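Local coordinates for two-domain protein containing predicted PHP-like metal-dependent phosphoesterase (Bacteroides vulgatus ATCC 8482, PDB 3E38), which binds a cluster of three zinc ions in a PHP-like domain and is predicted to be a metal-dependent phosphoesterase, possibly acting as an exonuclease on nucleic acids, at residues B[34-39]-B[51-56]; B[27-32]-B[66-71]. All blocks are in the same frame, centred on the assembly; numbering follows the deposited sequence.

Contact 1: residues B[34-39]-B[51-56]. With ZN (zinc ion), chain J.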
# COMPACT_ATOMS: atom_id res chain seq x y z
N VAL B 34 23.83 2.55 7.48
CA VAL B 34 23.95 2.90 6.05
C VAL B 34 25.16 3.77 5.75
O VAL B 34 25.69 4.50 6.61
CB VAL B 34 22.67 3.64 5.56
CG1 VAL B 34 21.46 2.70 5.67
CG2 VAL B 34 22.42 5.01 6.31
N TRP B 35 25.60 3.68 4.51
CA TRP B 35 26.66 4.56 4.01
C TRP B 35 26.15 6.02 4.01
O TRP B 35 24.98 6.26 3.75
CB TRP B 35 27.07 4.12 2.61
CG TRP B 35 28.26 4.82 2.17
CD1 TRP B 35 28.31 5.78 1.26
CD2 TRP B 35 29.61 4.58 2.60
NE1 TRP B 35 29.61 6.20 1.09
CE2 TRP B 35 30.43 5.48 1.90
CE3 TRP B 35 30.20 3.72 3.54
CZ2 TRP B 35 31.82 5.53 2.06
CZ3 TRP B 35 31.60 3.79 3.73
CH2 TRP B 35 32.38 4.68 2.98
N PRO B 36 27.02 7.01 4.30
CA PRO B 36 26.43 8.35 4.53
C PRO B 36 25.63 8.92 3.41
O PRO B 36 24.69 9.63 3.68
CB PRO B 36 27.65 9.22 4.83
CG PRO B 36 28.59 8.24 5.50
CD PRO B 36 28.47 7.02 4.61
N THR B 37 25.92 8.54 2.16
CA THR B 37 25.23 9.15 1.02
C THR B 37 23.75 8.71 0.98
O THR B 37 22.86 9.40 0.49
CB THR B 37 25.96 8.89 -0.26
OG1 THR B 37 26.17 7.49 -0.41
CG2 THR B 37 27.33 9.60 -0.17
N VAL B 38 23.48 7.60 1.62
CA VAL B 38 22.11 7.14 1.67
C VAL B 38 21.26 8.14 2.42
O VAL B 38 20.09 8.31 2.10
CB VAL B 38 22.01 5.78 2.39
CG1 VAL B 38 20.58 5.33 2.55
CG2 VAL B 38 22.81 4.77 1.66
N ARG B 39 21.83 8.80 3.43
CA ARG B 39 21.00 9.73 4.21
C ARG B 39 20.57 10.91 3.34
O ARG B 39 19.55 11.56 3.62
CB ARG B 39 21.70 10.26 5.47
CG ARG B 39 21.98 9.23 6.56
CD ARG B 39 20.72 8.49 6.95
NE ARG B 39 20.98 7.53 8.02
CZ ARG B 39 20.25 6.43 8.23
NH1 ARG B 39 19.22 6.13 7.44
NH2 ARG B 39 20.57 5.62 9.24
N ILE B 51 19.37 18.47 6.38
CA ILE B 51 19.72 17.42 7.31
C ILE B 51 21.03 17.68 7.97
O ILE B 51 21.82 18.45 7.52
CB ILE B 51 19.89 16.03 6.58
CG1 ILE B 51 21.09 16.06 5.64
CG2 ILE B 51 18.62 15.62 5.82
CD1 ILE B 51 21.36 14.72 4.91
N SER B 52 21.22 17.01 9.08
CA SER B 52 22.49 17.00 9.76
C SER B 52 22.82 15.56 10.15
O SER B 52 22.09 14.96 10.95
CB SER B 52 22.43 17.90 11.01
OG SER B 52 23.70 18.01 11.65
N LEU B 53 23.88 15.02 9.56
CA LEU B 53 24.38 13.69 9.91
C LEU B 53 25.21 13.92 11.18
O LEU B 53 26.33 14.47 11.15
CB LEU B 53 25.18 13.09 8.76
CG LEU B 53 25.61 11.63 8.76
CD1 LEU B 53 24.49 10.69 9.14
CD2 LEU B 53 26.17 11.27 7.36
N THR B 54 24.60 13.55 12.30
CA THR B 54 25.14 13.81 13.62
C THR B 54 25.64 12.55 14.28
O THR B 54 25.00 12.01 15.17
CB THR B 54 24.07 14.45 14.51
OG1 THR B 54 23.04 13.50 14.79
CG2 THR B 54 23.51 15.70 13.86
N GLU B 55 26.83 12.14 13.88
CA GLU B 55 27.48 10.94 14.42
C GLU B 55 27.82 11.12 15.90
O GLU B 55 28.06 12.23 16.41
CB GLU B 55 28.76 10.55 13.66
CG GLU B 55 28.76 10.52 12.11
CD GLU B 55 27.84 9.52 11.43
OE1 GLU B 55 27.11 8.75 12.10
OE2 GLU B 55 27.87 9.50 10.17
N HIS B 56 27.79 10.00 16.60
CA HIS B 56 28.22 9.98 17.99
C HIS B 56 29.70 10.29 17.96
O HIS B 56 30.45 9.77 17.12
CB HIS B 56 28.06 8.60 18.65
CG HIS B 56 26.65 8.15 18.82
ND1 HIS B 56 25.84 8.64 19.82
CD2 HIS B 56 25.92 7.23 18.15
CE1 HIS B 56 24.65 8.07 19.74
NE2 HIS B 56 24.67 7.21 18.73
ZN ZN J . 23.18 5.86 18.00
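Leu53 splits its two methyl groups between two residues of the first turn of helix 36-45, a small example of how a branched side chain seats a helix on a strand. With CG anti to the backbone N (chi1 -169°), the isobutyl group reaches across toward the helix. There CD2 meets Pro36 CB at 3.6 Å, the tightest touch of the contact, while CD1 comes against the aliphatic part of Arg39, 3.9 Å from Arg39 CG. The Leu53 and Arg39 side chains cross at about a right angle, and the meeting is local: among the side-chain atoms of Arg39, CG makes the touch.

Beyond CG the arginine chain runs on to polar partners. A bend at chi2 (-54°) redirects the chain, and NE bonds to the carbonyl of His26, while NH1 has Gln197 O and a salt bridge to Glu42. Val34 CG2 covers one face of the guanidinium, 3.2 Å above its plane and over its centre. At the start of the strand segment, Ile51 CD1 lies 3.9 Å from Arg39 O, a van der Waals touch of a methyl on a backbone carbonyl.

This packing joins the helix and second strand of the beta-alpha-beta unit made by strand 17-22, helix 36-45 and strand 50-56. The same strand carries His56 at its end, with NE2 2.1 Å from a zinc ion that Asp31 and His196 also bind, and with ND1 bonded to Thr95 OG1.

Between the segments the chemistry is van der Waals packing of carbon groups, with one methyl against a carbonyl oxygen, and the buried charge of Arg39 is met by groups elsewhere in the chain. Its tie to the carbonyl of zinc ligand His26 implies that a helix packed by methyl contacts is also linked, through one polar end, to the metal-binding loop.

Contact 2: residues B[27-32]-B[66-71]. With ZN (zinc ion), chain J.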
# COMPACT_ATOMS: atom_id res chain seq x y z
N SER B 27 25.08 7.22 10.49
CA SER B 27 25.62 6.38 9.42
C SER B 27 26.57 5.36 10.04
O SER B 27 26.73 5.31 11.23
CB SER B 27 26.34 7.17 8.33
OG SER B 27 27.67 7.61 8.69
N VAL B 28 27.16 4.53 9.20
CA VAL B 28 28.08 3.51 9.66
C VAL B 28 29.38 4.09 10.30
O VAL B 28 30.24 3.34 10.78
CB VAL B 28 28.52 2.57 8.46
CG1 VAL B 28 27.38 1.66 8.03
CG2 VAL B 28 29.07 3.38 7.31
N PHE B 29 29.48 5.42 10.28
CA PHE B 29 30.65 6.16 10.78
C PHE B 29 30.48 6.38 12.27
O PHE B 29 31.36 6.85 12.96
CB PHE B 29 30.95 7.41 9.94
CG PHE B 29 31.68 7.10 8.64
CD1 PHE B 29 31.00 6.70 7.51
CD2 PHE B 29 33.04 7.24 8.54
CE1 PHE B 29 31.67 6.38 6.35
CE2 PHE B 29 33.73 6.91 7.39
CZ PHE B 29 33.03 6.50 6.27
N SER B 30 29.29 6.00 12.75
CA SER B 30 29.03 5.80 14.20
C SER B 30 28.29 4.47 14.28
O SER B 30 28.82 3.46 13.83
CB SER B 30 28.29 6.93 14.96
OG SER B 30 27.15 7.41 14.29
N ASP B 31 27.06 4.51 14.78
CA ASP B 31 26.23 3.28 15.03
C ASP B 31 25.08 3.13 14.04
O ASP B 31 24.25 2.27 14.15
CB ASP B 31 25.72 3.21 16.50
CG ASP B 31 24.78 4.35 16.87
OD1 ASP B 31 24.76 5.33 16.12
OD2 ASP B 31 24.07 4.29 17.93
N GLY B 32 25.06 4.01 13.07
CA GLY B 32 24.12 3.90 11.96
C GLY B 32 24.42 2.69 11.08
O GLY B 32 25.50 2.12 11.16
N VAL B 66 35.82 0.84 10.00
CA VAL B 66 35.54 2.12 9.35
C VAL B 66 36.41 3.10 10.08
O VAL B 66 36.12 3.52 11.22
CB VAL B 66 34.04 2.50 9.44
CG1 VAL B 66 33.76 3.73 8.64
CG2 VAL B 66 33.17 1.38 8.93
N VAL B 67 37.52 3.40 9.42
CA VAL B 67 38.60 4.22 10.00
C VAL B 67 38.64 5.66 9.46
O VAL B 67 39.00 5.93 8.32
CB VAL B 67 39.95 3.49 9.83
CG1 VAL B 67 41.05 4.24 10.57
CG2 VAL B 67 39.85 2.10 10.38
N SER B 68 38.26 6.57 10.35
CA SER B 68 38.19 7.99 10.05
C SER B 68 38.10 8.85 11.28
O SER B 68 38.02 8.37 12.43
CB SER B 68 36.94 8.31 9.24
OG SER B 68 35.81 8.45 10.11
N ASP B 69 38.10 10.13 11.03
CA ASP B 69 37.88 11.07 12.11
C ASP B 69 36.40 11.46 12.14
O ASP B 69 35.52 10.84 11.49
CB ASP B 69 38.80 12.31 12.07
CG ASP B 69 38.56 13.21 10.85
OD1 ASP B 69 37.49 13.11 10.22
OD2 ASP B 69 39.45 14.05 10.56
N HIS B 70 36.13 12.49 12.92
CA HIS B 70 34.75 12.86 13.18
C HIS B 70 34.10 13.74 12.14
O HIS B 70 32.90 14.00 12.20
CB HIS B 70 34.65 13.55 14.53
CG HIS B 70 35.13 12.70 15.67
ND1 HIS B 70 34.37 11.69 16.22
CD2 HIS B 70 36.29 12.72 16.35
CE1 HIS B 70 35.05 11.13 17.20
NE2 HIS B 70 36.22 11.74 17.30
N ASN B 71 34.87 14.16 11.15
CA ASN B 71 34.32 15.05 10.13
C ASN B 71 34.02 14.26 8.86
O ASN B 71 33.37 14.73 7.94
CB ASN B 71 35.30 16.18 9.83
CG ASN B 71 35.56 17.06 11.01
OD1 ASN B 71 34.62 17.57 11.63
ND2 ASN B 71 36.83 17.31 11.32
ZN ZN J . 23.18 5.86 18.00
O HOH W 1 34.64 7.07 12.37
O HOH W 2 33.72 4.37 12.42
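Phe29 CG is anti to its carbonyl carbon (chi1 -79°) and Val66 CG1 is anti to its backbone N (chi1 -174°), torsions that bring the methyl over one face of the phenyl ring. CG1 stands 3.6 Å from the centroid of the Phe29 ring, 18° off its normal, in a CH-pi contact. It is displaced toward the rim, and its nearest ring atom is Phe29 CE2 at 3.4 Å. Ser68 takes the edge instead: its CB lies in the ring plane, and OG is 3.4 Å from Phe29 CD2.

That hydroxyl donates to Asp69 O (2.8 Å) on a lone pair in the carbonyl plane, and accepts from a water that also reaches Phe29 O weakly. The ring leaves a type I turn, Ser27 to Ser30, in the loop after strand 17-22 of the PHP-like domain; Ser27 OG accepts from Phe29 N in an ST turn. Just beyond the turn, Asp31 binds a zinc ion through both carboxylate oxygens, with OD2 the nearer at 1.8 Å. On the other segment, Asp69 OD1 caps the approach to helix 72-83, receiving Asn71 N from above the carboxylate plane. Trp35 of the second subunit packs on both Val28 and Val66.

Contacts 1 and 2 are both buried, but contact 1 seats a helix on a strand of the central sheet, whereas contact 2 joins two loops and lies farther from the chain's centre, with Ser68 partly exposed. Methyl packing serves the first; the second combines a ring face and edge with a water between Ser68 OG and Phe29 O, weakly held at the latter. They meet through Glu55, whose carboxylate probably bonds to Ser27 OG and Ser30 OG, tying the strand of contact 1 to the turn of contact 2. Both also supply ligands to the same zinc ion, His56 from 51-56 and Asp31 from 27-32, and both touch the second subunit.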